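Side-chain contacts in ERPC (Borrelia burgdorferi, PDB 4BXM), which probably binds host complement regulators such as factor H on the outer surface of the Lyme disease spirochaete: residues I26-K29 / W35-L38; L54-G59 / Y98-E103; F72-E75 / N81-K84; I116-K121 / Y127-G132. All coordinates share one frame; numbering follows the deposited sequence.

Contact 1. Residues I26-K29 / W35-L38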
loop_
_atom_site.group_PDB
_atom_site.type_symbol
_atom_site.label_atom_id
_atom_site.label_comp_id
_atom_site.label_asym_id
_atom_site.label_seq_id
_atom_site.Cartn_x
_atom_site.Cartn_y
_atom_site.Cartn_z
ATOM N N ILE A 26 -1.523 -7.819 -1.854
ATOM C CA ILE A 26 -2.385 -6.691 -1.643
ATOM C C ILE A 26 -3.604 -6.824 -2.499
ATOM O O ILE A 26 -3.508 -7.124 -3.658
ATOM C CB ILE A 26 -1.721 -5.370 -1.922
ATOM C CG1 ILE A 26 -2.677 -4.202 -1.577
ATOM C CG2 ILE A 26 -1.240 -5.262 -3.344
ATOM C CD1 ILE A 26 -1.911 -2.901 -1.536
ATOM N N LYS A 27 -4.728 -6.593 -1.878
ATOM C CA LYS A 27 -6.028 -6.603 -2.597
ATOM C C LYS A 27 -6.595 -5.206 -2.755
ATOM O O LYS A 27 -6.412 -4.343 -1.838
ATOM C CB LYS A 27 -7.039 -7.381 -1.773
ATOM C CG LYS A 27 -6.820 -8.855 -1.681
ATOM C CD LYS A 27 -7.788 -9.391 -0.610
ATOM C CE LYS A 27 -7.566 -10.831 -0.244
ATOM N NZ LYS A 27 -7.686 -11.689 -1.453
ATOM N N ASN A 28 -7.277 -4.960 -3.854
ATOM C CA ASN A 28 -8.032 -3.742 -4.020
ATOM C C ASN A 28 -9.518 -3.838 -4.378
ATOM O O ASN A 28 -10.009 -4.827 -4.864
ATOM C CB ASN A 28 -7.363 -2.797 -4.988
ATOM C CG ASN A 28 -7.530 -3.212 -6.402
ATOM O OD1 ASN A 28 -7.882 -4.310 -6.669
ATOM N ND2 ASN A 28 -7.267 -2.325 -7.305
ATOM N N LYS A 29 -10.195 -2.731 -4.152
ATOM C CA LYS A 29 -11.584 -2.591 -4.405
ATOM C C LYS A 29 -11.831 -1.326 -5.179
ATOM O O LYS A 29 -11.323 -0.273 -4.882
ATOM C CB LYS A 29 -12.266 -2.512 -3.092
ATOM C CG LYS A 29 -13.748 -2.521 -3.153
ATOM C CD LYS A 29 -14.258 -3.182 -1.907
ATOM C CE LYS A 29 -15.636 -2.715 -1.603
ATOM N NZ LYS A 29 -15.583 -1.969 -0.363
ATOM N N TRP A 35 -13.852 -7.029 -4.013
ATOM C CA TRP A 35 -12.498 -7.058 -3.602
ATOM C C TRP A 35 -11.839 -8.015 -4.585
ATOM O O TRP A 35 -12.328 -9.083 -4.812
ATOM C CB TRP A 35 -12.352 -7.550 -2.177
ATOM C CG TRP A 35 -12.527 -6.536 -1.099
ATOM C CD1 TRP A 35 -13.536 -6.480 -0.245
ATOM C CD2 TRP A 35 -11.644 -5.478 -0.725
ATOM N NE1 TRP A 35 -13.375 -5.474 0.626
ATOM C CE2 TRP A 35 -12.214 -4.833 0.357
ATOM C CE3 TRP A 35 -10.441 -5.000 -1.221
ATOM C CZ2 TRP A 35 -11.652 -3.750 0.952
ATOM C CZ3 TRP A 35 -9.887 -3.944 -0.626
ATOM C CH2 TRP A 35 -10.487 -3.320 0.455
ATOM N N ALA A 36 -10.756 -7.609 -5.193
ATOM C CA ALA A 36 -9.955 -8.469 -6.096
ATOM C C ALA A 36 -8.517 -8.556 -5.565
ATOM O O ALA A 36 -8.044 -7.608 -4.905
ATOM C CB ALA A 36 -9.937 -7.873 -7.490
ATOM N N ASP A 37 -7.818 -9.664 -5.836
ATOM C CA ASP A 37 -6.402 -9.777 -5.487
ATOM C C ASP A 37 -5.722 -8.864 -6.508
ATOM O O ASP A 37 -6.010 -9.004 -7.695
ATOM C CB ASP A 37 -5.891 -11.187 -5.718
ATOM C CG ASP A 37 -6.604 -12.191 -4.908
ATOM O OD1 ASP A 37 -6.936 -11.916 -3.731
ATOM O OD2 ASP A 37 -6.843 -13.287 -5.457
ATOM N N LEU A 38 -4.874 -7.919 -6.097
ATOM C CA LEU A 38 -4.196 -7.076 -7.101
ATOM C C LEU A 38 -2.772 -7.529 -7.458
ATOM O O LEU A 38 -2.403 -7.646 -8.644
ATOM C CB LEU A 38 -4.208 -5.610 -6.675
ATOM C CG LEU A 38 -3.501 -4.637 -7.633
ATOM C CD1 LEU A 38 -4.159 -4.608 -9.007
ATOM C CD2 LEU A 38 -3.374 -3.235 -7.036
#
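The indole of W35 carries the aliphatic chain of K29 across one face. K29 CD stands over the five-membered ring, 3.5 Å from its centroid and 11° off the normal, a CH-pi contact, while K29 CB rests near the six-membered ring, 3.6 Å from W35 CE3. At the ring edge, near its plane, the carbonyl K27 O approaches W35 CZ3 to 3.7 Å. With K29 CG anti to the backbone N (chi1 -173°), the chain crosses the indole obliquely and its ammonium passes beyond it, to a long, weak ion pair with E144. The two segments belong to the antiparallel beta hairpin of strands 21-29 and 35-45. N28 and A36 form its hydrogen-bonded pair: A36 N gives a nearly straight bond to N28 O (2.9 Å), and N28 N answers to A36 O. Two residues along, L38 N reaches I26 O at 2.9 Å, in the carbonyl plane. K27 and D37 run side by side, ending in a salt bridge from K27 NZ to D37 OD1, modelled at a doubtful 2.4 Å. Away from the indole, N28 ND2 lies 4.0 Å from L38 CD2, and Y145 of strand 142-148 packs against N28.

Contact 2. Residues L54-G59 / Y98-E103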
loop_
_atom_site.group_PDB
_atom_site.type_symbol
_atom_site.label_atom_id
_atom_site.label_comp_id
_atom_site.label_asym_id
_atom_site.label_seq_id
_atom_site.Cartn_x
_atom_site.Cartn_y
_atom_site.Cartn_z
ATOM N N LEU A 54 4.768 -1.630 -5.730
ATOM C CA LEU A 54 3.747 -2.527 -6.141
ATOM C C LEU A 54 4.160 -3.247 -7.402
ATOM O O LEU A 54 4.610 -2.622 -8.333
ATOM C CB LEU A 54 2.466 -1.739 -6.391
ATOM C CG LEU A 54 1.184 -2.398 -6.937
ATOM C CD1 LEU A 54 0.525 -3.265 -5.883
ATOM C CD2 LEU A 54 0.157 -1.293 -7.327
ATOM N N ASN A 55 3.995 -4.547 -7.382
ATOM C CA ASN A 55 4.243 -5.463 -8.468
ATOM C C ASN A 55 2.917 -6.076 -8.834
ATOM O O ASN A 55 2.276 -6.673 -8.028
ATOM C CB ASN A 55 5.191 -6.543 -8.014
ATOM C CG ASN A 55 6.589 -6.050 -7.864
ATOM O OD1 ASN A 55 6.979 -5.110 -8.483
ATOM N ND2 ASN A 55 7.322 -6.665 -7.024
ATOM N N VAL A 56 2.501 -5.886 -10.059
ATOM C CA VAL A 56 1.213 -6.371 -10.485
ATOM C C VAL A 56 1.330 -7.117 -11.776
ATOM O O VAL A 56 1.752 -6.612 -12.744
ATOM C CB VAL A 56 0.198 -5.252 -10.666
ATOM C CG1 VAL A 56 -1.119 -5.795 -11.157
ATOM C CG2 VAL A 56 -0.026 -4.539 -9.371
ATOM N N GLY A 57 0.902 -8.348 -11.745
ATOM C CA GLY A 57 0.810 -9.137 -12.931
ATOM C C GLY A 57 2.013 -9.904 -13.375
ATOM O O GLY A 57 3.091 -9.773 -12.901
ATOM N N LYS A 58 1.712 -10.709 -14.362
ATOM C CA LYS A 58 2.554 -11.619 -15.086
ATOM C C LYS A 58 3.954 -11.208 -15.382
ATOM O O LYS A 58 4.177 -10.159 -15.945
ATOM C CB LYS A 58 1.861 -11.878 -16.438
ATOM C CG LYS A 58 2.222 -10.963 -17.628
ATOM C CD LYS A 58 1.994 -9.490 -17.380
ATOM C CE LYS A 58 1.216 -8.871 -18.508
ATOM N NZ LYS A 58 1.922 -7.702 -19.088
ATOM N N GLY A 59 4.895 -12.084 -15.087
ATOM C CA GLY A 59 6.185 -11.980 -15.719
ATOM C C GLY A 59 6.144 -12.410 -17.191
ATOM O O GLY A 59 5.142 -12.882 -17.690
ATOM N N TYR A 98 1.810 7.428 -5.257
ATOM C CA TYR A 98 1.368 7.231 -6.636
ATOM C C TYR A 98 0.179 6.326 -6.771
ATOM O O TYR A 98 -0.672 6.502 -7.644
ATOM C CB TYR A 98 2.461 6.594 -7.432
ATOM C CG TYR A 98 3.615 7.476 -7.576
ATOM C CD1 TYR A 98 3.633 8.461 -8.544
ATOM C CD2 TYR A 98 4.733 7.339 -6.717
ATOM C CE1 TYR A 98 4.710 9.309 -8.672
ATOM C CE2 TYR A 98 5.793 8.184 -6.825
ATOM C CZ TYR A 98 5.781 9.150 -7.830
ATOM O OH TYR A 98 6.835 9.960 -7.977
ATOM N N GLY A 99 0.139 5.248 -5.985
ATOM C CA GLY A 99 -0.952 4.339 -6.114
ATOM C C GLY A 99 -0.815 3.529 -7.378
ATOM O O GLY A 99 0.276 3.484 -7.982
ATOM N N TYR A 100 -1.911 2.886 -7.773
ATOM C CA TYR A 100 -1.922 2.074 -9.038
ATOM C C TYR A 100 -2.526 2.856 -10.229
ATOM O O TYR A 100 -2.971 4.017 -10.074
ATOM C CB TYR A 100 -2.621 0.696 -8.768
ATOM C CG TYR A 100 -2.587 -0.323 -9.905
ATOM C CD1 TYR A 100 -1.414 -0.714 -10.484
ATOM C CD2 TYR A 100 -3.777 -0.856 -10.418
ATOM C CE1 TYR A 100 -1.387 -1.603 -11.580
ATOM C CE2 TYR A 100 -3.776 -1.751 -11.499
ATOM C CZ TYR A 100 -2.579 -2.117 -12.091
ATOM O OH TYR A 100 -2.556 -2.997 -13.160
ATOM N N LYS A 101 -2.522 2.246 -11.425
ATOM C CA LYS A 101 -2.680 2.981 -12.710
ATOM C C LYS A 101 -4.028 3.676 -12.869
ATOM O O LYS A 101 -4.114 4.632 -13.608
ATOM C CB LYS A 101 -2.411 2.054 -13.929
ATOM C CG LYS A 101 -3.340 0.827 -13.991
ATOM C CD LYS A 101 -3.397 0.141 -15.371
ATOM C CE LYS A 101 -4.382 -1.044 -15.448
ATOM N NZ LYS A 101 -5.736 -0.857 -14.848
ATOM N N ASP A 102 -5.052 3.222 -12.158
ATOM C CA ASP A 102 -6.374 3.843 -12.208
ATOM C C ASP A 102 -6.464 5.134 -11.414
ATOM O O ASP A 102 -7.470 5.823 -11.473
ATOM C CB ASP A 102 -7.398 2.918 -11.521
ATOM C CG ASP A 102 -7.693 1.681 -12.317
ATOM O OD1 ASP A 102 -7.539 1.727 -13.564
ATOM O OD2 ASP A 102 -8.125 0.694 -11.675
ATOM N N GLU A 103 -5.481 5.385 -10.546
ATOM C CA GLU A 103 -5.551 6.552 -9.672
ATOM C C GLU A 103 -4.997 7.776 -10.350
ATOM O O GLU A 103 -3.987 7.735 -11.115
ATOM C CB GLU A 103 -4.818 6.294 -8.353
ATOM C CG GLU A 103 -5.682 5.523 -7.398
ATOM C CD GLU A 103 -4.865 4.847 -6.326
ATOM O OE1 GLU A 103 -4.423 3.720 -6.622
ATOM O OE2 GLU A 103 -4.704 5.440 -5.195
#
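L54 opens the contact by setting its CD2 methyl against the root of the Y100 side chain, 3.6 Å from Y100 CD1 and 3.7 Å from Y100 CB. The two side chains cross at about a right angle, and the methyl meets the ring obliquely. Two residues on along strand 50-56, V56 also points toward Y100, the two side chains coming from opposite directions, and takes the outer part of the tyrosine. Its CG2 lies 3.9 Å from Y100 CE1, while CG1, anti to the backbone N at chi1 178°, reaches to 3.7 Å from the hydroxyl Y100 OH. Beyond V56 the chain leaves the strand.

Y100 begins a type I beta turn that ends at E103, in the loop between strand 96-97 and helix 104-108. The turn is closed by E103 N bonding to Y100 O, and E103 OE1 accepts Y100 N at 2.9 Å from above its carboxylate plane. K101 CG lies over one face of the ring, toward its rim, 3.5 Å above the plane, and Y67 meets the ring edge-to-face. L38 of the neighbouring strand also touches Y100.

No hydrogen bond crosses between 54-59 and 98-103. The loop is therefore joined to the strand here by van der Waals contact alone, whereas polar bonds within the turn hold the backbone of Y100.

Contact 3. Residues F72-E75 / N81-K84; sequences FSLE and NFIK
F72 and L74 meet F82 where helix 79-88 packs on the large antiparallel sheet of the protein. F72 and L74 lie two apart on strand 67-74, so both direct their side chains to the helix, and F82 is the residue of 81-84 that receives them. A short connection leads from the strand to the helix, so this is packing between elements close in sequence.

The aromatic part is a contact of F82 with the edge of the F72 ring. F82 CE1 comes in the plane of that ring and stands equally near two of its carbons, 3.9 Å from F72 CE1 and 3.9 Å from F72 CZ. Seen from F82 the approach is oblique, and the two side chains cross at a slant. F72 CG sits between the backbone N and the carbonyl carbon (chi1 63°), which sends the ring across to the helix. F82 has a further aromatic neighbour in F92 of strand 90-93, whose ring it meets edge-to-face.

The aliphatic part belongs to L74, whose side chain crosses that of F82 at about a right angle. Polar bonding across the segments is absent, and all three residues are buried. Backbone bonds link the strand to its neighbour in the sheet instead: F72 pairs with T52 and L74 with I50, both of strand 50-56.

The two leucine methyls divide the phenylalanine between them: L74 CD1 lies 3.9 Å from F82 CB, while L74 CD2 meets the ring obliquely, 3.6 Å from F82 CD1.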
loop_
_atom_site.group_PDB
_atom_site.type_symbol
_atom_site.label_atom_id
_atom_site.label_comp_id
_atom_site.label_asym_id
_atom_site.label_seq_id
_atom_site.Cartn_x
_atom_site.Cartn_y
_atom_site.Cartn_z
ATOM N N PHE A 72 4.020 4.078 -2.594
ATOM C CA PHE A 72 4.192 5.289 -1.786
ATOM C C PHE A 72 5.443 5.224 -0.977
ATOM O O PHE A 72 6.011 4.117 -0.771
ATOM C CB PHE A 72 2.990 5.561 -0.848
ATOM C CG PHE A 72 2.703 4.500 0.226
ATOM C CD1 PHE A 72 3.511 4.366 1.348
ATOM C CD2 PHE A 72 1.575 3.734 0.164
ATOM C CE1 PHE A 72 3.246 3.400 2.277
ATOM C CE2 PHE A 72 1.236 2.826 1.126
ATOM C CZ PHE A 72 2.052 2.673 2.212
ATOM N N SER A 73 5.809 6.368 -0.411
ATOM C CA SER A 73 6.922 6.385 0.487
ATOM C C SER A 73 6.661 7.334 1.627
ATOM O O SER A 73 5.773 8.200 1.559
ATOM C CB SER A 73 8.221 6.718 -0.333
ATOM O OG SER A 73 8.075 8.034 -0.732
ATOM N N LEU A 74 7.444 7.221 2.683
ATOM C CA LEU A 74 7.270 8.089 3.854
ATOM C C LEU A 74 8.638 8.283 4.489
ATOM O O LEU A 74 9.520 7.425 4.407
ATOM C CB LEU A 74 6.305 7.442 4.893
ATOM C CG LEU A 74 6.632 6.006 5.367
ATOM C CD1 LEU A 74 6.871 5.911 6.858
ATOM C CD2 LEU A 74 5.450 5.106 4.958
ATOM N N GLU A 75 8.779 9.340 5.220
ATOM C CA GLU A 75 10.042 9.670 5.794
ATOM C C GLU A 75 10.200 9.109 7.205
ATOM O O GLU A 75 9.223 8.639 7.845
ATOM C CB GLU A 75 10.211 11.224 5.696
ATOM C CG GLU A 75 9.559 11.988 6.818
ATOM C CD GLU A 75 9.886 13.503 6.776
ATOM O OE1 GLU A 75 9.507 14.133 5.781
ATOM O OE2 GLU A 75 10.544 14.038 7.718
ATOM N N ASN A 81 4.404 5.947 13.218
ATOM C CA ASN A 81 3.011 5.998 12.847
ATOM C C ASN A 81 2.720 4.881 11.830
ATOM O O ASN A 81 1.678 4.227 11.864
ATOM C CB ASN A 81 2.648 7.379 12.175
ATOM C CG ASN A 81 2.774 8.576 13.111
ATOM O OD1 ASN A 81 2.885 9.728 12.673
ATOM N ND2 ASN A 81 2.753 8.322 14.395
ATOM N N PHE A 82 3.578 4.699 10.859
ATOM C CA PHE A 82 3.276 3.679 9.860
ATOM C C PHE A 82 3.197 2.269 10.496
ATOM O O PHE A 82 2.319 1.506 10.232
ATOM C CB PHE A 82 4.348 3.713 8.790
ATOM C CG PHE A 82 4.257 2.598 7.772
ATOM C CD1 PHE A 82 3.418 2.717 6.680
ATOM C CD2 PHE A 82 5.005 1.460 7.920
ATOM C CE1 PHE A 82 3.323 1.706 5.770
ATOM C CE2 PHE A 82 4.959 0.436 6.997
ATOM C CZ PHE A 82 4.154 0.564 5.899
ATOM N N ILE A 83 4.112 1.952 11.371
ATOM C CA ILE A 83 4.129 0.622 12.047
ATOM C C ILE A 83 2.852 0.444 12.842
ATOM O O ILE A 83 2.207 -0.532 12.668
ATOM C CB ILE A 83 5.311 0.438 13.007
ATOM C CG1 ILE A 83 6.663 0.541 12.281
ATOM C CG2 ILE A 83 5.177 -0.875 13.831
ATOM C CD1 ILE A 83 6.768 -0.304 11.080
ATOM N N LYS A 84 2.526 1.426 13.693
ATOM C CA LYS A 84 1.340 1.341 14.496
ATOM C C LYS A 84 0.110 1.210 13.579
ATOM O O LYS A 84 -0.736 0.282 13.750
ATOM C CB LYS A 84 1.220 2.540 15.438
ATOM C CG LYS A 84 -0.157 2.648 16.048
ATOM C CD LYS A 84 -0.282 3.858 16.960
ATOM C CE LYS A 84 -1.648 3.859 17.682
ATOM N NZ LYS A 84 -2.803 3.671 16.708
#

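Contact 4. Residues I116-K121 / Y127-G132; sequences ITKIEK and YITFLG
T129 and E120 are joined by a side-chain hydrogen bond within the beta hairpin of strands 114-122 and 125-134. T129 OG1 donates to E120 OE2 at 2.9 Å, on the anti lone pair, the one turned away from the other carboxylate oxygen. T129 OG1 stands between its backbone N and carbonyl carbon (chi1 56°), and the glutamate chain crosses it at about a right angle. The bond is diagonal, since in the antiparallel register T129 pairs with K118 and E120 with Y127.

Those two pairs make the tight part. T129 N binds K118 O at 2.8 Å, and Y127 N binds E120 O at 2.7 Å with an N-H...O angle of 166°. E120 N returns a bond to Y127 O at 2.9 Å, while K118 N to T129 O is longer at 3.2 Å. On the other face the packing is apolar: I128 sends CD1 to 3.8 Å from I119 CG1, and its CG2 lies 3.9 Å from T117 CB.

The solvent side is looser. K118 keeps only its base near the partner strand, with CB beside T129 OG1, while its extended chain leads away. I116 likewise turns its end outward, though its carbonyl O still touches F130 CB.

Helix 149-156 covers the isoleucine face, with L149 against I119 and I128. T117 OG1 bonds to A85 O of helix 79-88, and strand 142-148 flanks 125-134, pairing I128 with I147 and F130 with Y145.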
loop_
_atom_site.group_PDB
_atom_site.type_symbol
_atom_site.label_atom_id
_atom_site.label_comp_id
_atom_site.label_asym_id
_atom_site.label_seq_id
_atom_site.Cartn_x
_atom_site.Cartn_y
_atom_site.Cartn_z
ATOM N N ILE A 116 -5.159 6.687 6.167
ATOM C CA ILE A 116 -5.904 6.253 7.326
ATOM C C ILE A 116 -6.189 4.761 7.218
ATOM O O ILE A 116 -6.697 4.320 6.230
ATOM C CB ILE A 116 -7.177 7.092 7.528
ATOM C CG1 ILE A 116 -6.727 8.515 7.979
ATOM C CG2 ILE A 116 -8.011 6.497 8.644
ATOM C CD1 ILE A 116 -7.882 9.488 8.109
ATOM N N THR A 117 -5.777 3.994 8.229
ATOM C CA THR A 117 -5.941 2.532 8.200
ATOM C C THR A 117 -6.952 2.113 9.255
ATOM O O THR A 117 -7.163 2.812 10.235
ATOM C CB THR A 117 -4.627 1.752 8.476
ATOM O OG1 THR A 117 -4.194 2.003 9.776
ATOM C CG2 THR A 117 -3.468 2.130 7.478
ATOM N N LYS A 118 -7.601 0.984 8.986
ATOM C CA LYS A 118 -8.674 0.434 9.788
ATOM C C LYS A 118 -8.447 -1.100 9.732
ATOM O O LYS A 118 -8.094 -1.634 8.692
ATOM C CB LYS A 118 -10.092 0.695 9.153
ATOM C CG LYS A 118 -10.490 2.146 8.835
ATOM C CD LYS A 118 -11.898 2.249 8.291
ATOM C CE LYS A 118 -12.111 3.533 7.497
ATOM N NZ LYS A 118 -13.557 3.868 7.318
ATOM N N ILE A 119 -8.773 -1.798 10.824
ATOM C CA ILE A 119 -8.808 -3.278 10.827
ATOM C C ILE A 119 -10.253 -3.681 10.487
ATOM O O ILE A 119 -11.195 -3.270 11.165
ATOM C CB ILE A 119 -8.299 -3.843 12.180
ATOM C CG1 ILE A 119 -6.817 -3.487 12.355
ATOM C CG2 ILE A 119 -8.434 -5.368 12.209
ATOM C CD1 ILE A 119 -6.281 -3.667 13.750
ATOM N N GLU A 120 -10.428 -4.362 9.372
ATOM C CA GLU A 120 -11.740 -4.863 8.964
ATOM C C GLU A 120 -11.684 -6.350 8.600
ATOM O O GLU A 120 -10.664 -6.857 8.154
ATOM C CB GLU A 120 -12.271 -4.057 7.787
ATOM C CG GLU A 120 -12.477 -2.601 8.141
ATOM C CD GLU A 120 -13.255 -1.846 7.113
ATOM O OE1 GLU A 120 -14.512 -1.885 7.181
ATOM O OE2 GLU A 120 -12.593 -1.215 6.241
ATOM N N LYS A 121 -12.801 -7.022 8.797
ATOM C CA LYS A 121 -12.982 -8.447 8.466
ATOM C C LYS A 121 -13.466 -8.639 7.054
ATOM O O LYS A 121 -14.383 -7.971 6.635
ATOM C CB LYS A 121 -14.018 -9.033 9.378
ATOM C CG LYS A 121 -13.497 -9.426 10.739
ATOM C CD LYS A 121 -14.352 -10.536 11.368
ATOM C CE LYS A 121 -13.558 -11.430 12.315
ATOM N NZ LYS A 121 -12.809 -10.649 13.335
ATOM N N TYR A 127 -8.195 -7.902 7.771
ATOM C CA TYR A 127 -7.317 -7.153 6.878
ATOM C C TYR A 127 -7.121 -5.699 7.373
ATOM O O TYR A 127 -7.968 -5.143 8.077
ATOM C CB TYR A 127 -7.891 -7.133 5.506
ATOM C CG TYR A 127 -7.961 -8.456 4.849
ATOM C CD1 TYR A 127 -8.915 -9.391 5.231
ATOM C CD2 TYR A 127 -7.111 -8.770 3.813
ATOM C CE1 TYR A 127 -9.011 -10.620 4.608
ATOM C CE2 TYR A 127 -7.178 -9.998 3.172
ATOM C CZ TYR A 127 -8.134 -10.912 3.588
ATOM O OH TYR A 127 -8.168 -12.093 2.943
ATOM N N ILE A 128 -5.996 -5.099 6.975
ATOM C CA ILE A 128 -5.763 -3.671 7.173
ATOM C C ILE A 128 -6.307 -3.113 5.950
ATOM O O ILE A 128 -6.019 -3.656 4.869
ATOM C CB ILE A 128 -4.272 -3.324 7.285
ATOM C CG1 ILE A 128 -3.745 -3.647 8.692
ATOM C CG2 ILE A 128 -3.991 -1.840 7.030
ATOM C CD1 ILE A 128 -4.148 -2.665 9.778
ATOM N N THR A 129 -7.188 -2.099 6.068
ATOM C CA THR A 129 -7.738 -1.511 4.816
ATOM C C THR A 129 -7.405 -0.081 4.777
ATOM O O THR A 129 -7.313 0.531 5.832
ATOM C CB THR A 129 -9.272 -1.519 4.713
ATOM O OG1 THR A 129 -9.754 -0.836 5.883
ATOM C CG2 THR A 129 -9.756 -2.986 4.648
ATOM N N PHE A 130 -7.303 0.468 3.581
ATOM C CA PHE A 130 -7.130 1.924 3.536
ATOM C C PHE A 130 -7.593 2.451 2.222
ATOM O O PHE A 130 -7.560 1.759 1.177
ATOM C CB PHE A 130 -5.648 2.377 3.825
ATOM C CG PHE A 130 -4.609 1.763 2.903
ATOM C CD1 PHE A 130 -4.130 0.472 3.137
ATOM C CD2 PHE A 130 -4.149 2.420 1.797
ATOM C CE1 PHE A 130 -3.176 -0.112 2.318
ATOM C CE2 PHE A 130 -3.184 1.830 0.940
ATOM C CZ PHE A 130 -2.706 0.560 1.198
ATOM N N LEU A 131 -7.963 3.729 2.229
ATOM C CA LEU A 131 -8.224 4.381 0.971
ATOM C C LEU A 131 -6.958 4.996 0.279
ATOM O O LEU A 131 -6.051 5.544 0.929
ATOM C CB LEU A 131 -9.242 5.516 1.210
ATOM C CG LEU A 131 -10.654 5.271 1.744
ATOM C CD1 LEU A 131 -11.348 6.643 1.993
ATOM C CD2 LEU A 131 -11.561 4.443 0.835
ATOM N N GLY A 132 -6.919 4.872 -1.045
ATOM C CA GLY A 132 -5.986 5.562 -1.863
ATOM C C GLY A 132 -6.556 6.858 -2.400
ATOM O O GLY A 132 -7.215 7.597 -1.695
#

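How the contacts relate
All four contacts reach one antiparallel sheet, but only contact 3 is wholly buried, and its chemistry is purely apolar, helix against strand. Contacts 1 and 4 are hairpins, partly buried, where backbone bonds carry the register and several charged side chains lie at the partly exposed margin. They touch each other where K27 CE packs by the Y127 hydroxyl and W35 meets T129. Contact 2 joins a loop to a strand without backbone pairing. It continues contact 1 directly, because L38 packs on L54, V56 and Y100 and strands 35-45 and 50-56 are neighbours. Contact 3 is nested in the loop that contact 2 closes, yet lies across the chain's centre from it.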